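Local structure of transcriptional activator HlyU (Vibrio cholerae, 4K2E) at residues 30-35 against 97-102. The protein activates transcription of the hemolysin gene hlyA as a DNA-binding regulator and may promote expression of other virulence determinants. Residues are numbered along the deposited sequence; the frame is centred on the assembly and turned at random.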
loop_
_atom_site.group_PDB
_atom_site.type_symbol
_atom_site.label_atom_id
_atom_site.label_comp_id
_atom_site.label_asym_id
_atom_site.label_seq_id
_atom_site.Cartn_x
_atom_site.Cartn_y
_atom_site.Cartn_z
ATOM N N LYS A 30 3.128 4.140 2.388
ATOM C CA LYS A 30 4.473 4.595 2.077
ATOM C C LYS A 30 5.487 3.737 2.870
ATOM O O LYS A 30 6.543 3.400 2.338
ATOM C CB LYS A 30 4.669 6.077 2.444
ATOM C CG LYS A 30 3.981 7.050 1.476
ATOM C CD LYS A 30 4.353 8.502 1.740
ATOM C CE LYS A 30 3.799 9.402 0.657
ATOM N NZ LYS A 30 3.745 10.832 1.087
ATOM N N ALA A 31 5.132 3.354 4.089
ATOM C CA ALA A 31 6.056 2.492 4.843
ATOM C C ALA A 31 6.128 1.089 4.199
ATOM O O ALA A 31 7.213 0.504 4.101
ATOM C CB ALA A 31 5.712 2.446 6.333
ATOM N N MET A 32 5.000 0.591 3.690
ATOM C CA MET A 32 4.992 -0.688 2.975
ATOM C C MET A 32 5.543 -0.738 1.560
ATOM O O MET A 32 5.825 -1.823 1.036
ATOM C CB MET A 32 3.561 -1.267 2.957
ATOM C CG MET A 32 3.028 -1.396 4.393
ATOM S SD MET A 32 1.335 -2.069 4.286
ATOM C CE MET A 32 1.705 -3.522 3.339
ATOM N N ALA A 33 5.619 0.421 0.910
ATOM C CA ALA A 33 5.873 0.479 -0.512
ATOM C C ALA A 33 7.368 0.464 -0.791
ATOM O O ALA A 33 7.901 1.388 -1.387
ATOM C CB ALA A 33 5.250 1.737 -1.100
ATOM N N ASN A 34 8.033 -0.605 -0.378
ATOM C CA ASN A 34 9.473 -0.731 -0.560
ATOM C C ASN A 34 9.754 -2.218 -0.435
ATOM O O ASN A 34 9.266 -2.832 0.496
ATOM C CB ASN A 34 10.201 0.033 0.541
ATOM C CG ASN A 34 11.678 -0.252 0.547
ATOM O OD1 ASN A 34 12.122 -1.200 1.174
ATOM N ND2 ASN A 34 12.440 0.541 -0.190
ATOM N N GLU A 35 10.495 -2.795 -1.372
ATOM C CA GLU A 35 10.589 -4.250 -1.404
ATOM C C GLU A 35 11.164 -4.824 -0.116
ATOM O O GLU A 35 10.654 -5.816 0.403
ATOM C CB GLU A 35 11.330 -4.750 -2.636
ATOM C CG GLU A 35 10.427 -4.779 -3.876
ATOM C CD GLU A 35 11.114 -5.292 -5.115
ATOM O OE1 GLU A 35 11.967 -6.204 -5.002
ATOM O OE2 GLU A 35 10.793 -4.770 -6.208
ATOM N N LYS A 97 -1.321 -5.572 10.326
ATOM C CA LYS A 97 -1.619 -7.002 10.345
ATOM C C LYS A 97 -2.662 -7.376 9.282
ATOM O O LYS A 97 -2.458 -8.307 8.522
ATOM C CB LYS A 97 -2.098 -7.449 11.727
ATOM C CG LYS A 97 -1.070 -7.299 12.813
ATOM C CD LYS A 97 -1.651 -7.744 14.162
ATOM C CE LYS A 97 -0.621 -7.567 15.276
ATOM N NZ LYS A 97 -1.163 -8.072 16.594
ATOM N N ALA A 98 -3.765 -6.634 9.227
ATOM C CA ALA A 98 -4.804 -6.881 8.218
ATOM C C ALA A 98 -4.262 -6.745 6.786
ATOM O O ALA A 98 -4.550 -7.571 5.888
ATOM C CB ALA A 98 -5.991 -5.943 8.449
ATOM N N MET A 99 -3.440 -5.721 6.566
ATOM C CA MET A 99 -2.923 -5.509 5.224
ATOM C C MET A 99 -1.933 -6.611 4.827
ATOM O O MET A 99 -1.980 -7.100 3.708
ATOM C CB MET A 99 -2.308 -4.109 5.083
ATOM C CG MET A 99 -1.754 -3.812 3.683
ATOM S SD MET A 99 -3.012 -3.815 2.367
ATOM C CE MET A 99 -4.279 -2.739 3.072
ATOM N N ILE A 100 -1.071 -7.031 5.760
ATOM C CA ILE A 100 -0.106 -8.076 5.477
ATOM C C ILE A 100 -0.815 -9.422 5.257
ATOM O O ILE A 100 -0.457 -10.175 4.354
ATOM C CB ILE A 100 0.959 -8.206 6.599
ATOM C CG1 ILE A 100 1.740 -6.902 6.742
ATOM C CG2 ILE A 100 1.934 -9.348 6.289
ATOM C CD1 ILE A 100 2.387 -6.452 5.452
ATOM N N GLU A 101 -1.840 -9.708 6.059
ATOM C CA GLU A 101 -2.608 -10.930 5.867
ATOM C C GLU A 101 -3.147 -10.958 4.454
ATOM O O GLU A 101 -3.040 -11.981 3.750
ATOM C CB GLU A 101 -3.791 -11.013 6.831
ATOM C CG GLU A 101 -3.458 -11.423 8.224
ATOM C CD GLU A 101 -4.690 -11.441 9.099
ATOM O OE1 GLU A 101 -4.563 -11.186 10.318
ATOM O OE2 GLU A 101 -5.789 -11.700 8.559
ATOM N N LEU A 102 -3.736 -9.828 4.048
ATOM C CA LEU A 102 -4.347 -9.749 2.730
ATOM C C LEU A 102 -3.311 -9.962 1.630
ATOM O O LEU A 102 -3.515 -10.738 0.707
ATOM C CB LEU A 102 -5.094 -8.410 2.529
ATOM C CG LEU A 102 -5.646 -8.239 1.104
ATOM C CD1 LEU A 102 -6.569 -9.386 0.746
ATOM C CD2 LEU A 102 -6.381 -6.894 0.937
#
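Met32, on the last turn of helix 16-32, reaches across to Met99 and Ile100 on helix 94-108, and this thioether chain makes the whole contact. All of it is apolar; no hydrogen bond links 30-35 to 97-102. The CA atoms of Met32 and Ile100 are 9.3 Å apart, a gap bridged by side chains alone. Met32 runs straight out from its helix, extended as far as SD (chi2 180°) and bent only at the last torsion, which turns CE aside (chi3 55°). That bend brings the terminal methyl against both partners, which it meets on two adjoining sides: CE lies 3.5 Å from Met99 CG, a tight fit for two carbons, and 3.7 Å from Ile100 CD1. The sulfur joins in, Met32 SD lying 3.6 Å from the same Met99 CG.

Met99 thus offers the middle of its chain rather than its tip. Its CG stands anti to the backbone N (chi1 -179°), and the bends that follow turn its own sulfur and methyl away from Met32, while the side chain also packs on Leu102 of the second subunit. Ile100 touches through the end of its longer branch, CD1, and also leans on Leu41, Leu45 and Leu91; Leu41 meets Met32 as well. All three touching residues are buried.

The polar bonds of 30-35 are made locally, within the turn and to Arg37 just beyond it. Ala33 centres an inverse gamma turn, with a weak bond from Asn34 N to Met32 O (2.9 Å), and Asn34 then N-caps helix 35-40, its OD1 accepting from Arg37 N. Arg37 also bonds the carbonyls of Lys30 and Ala31 at the helix end.

The arrangement joins the first and last helices of an ArsR-type winged helix-turn-helix fold, beside its subunit interface.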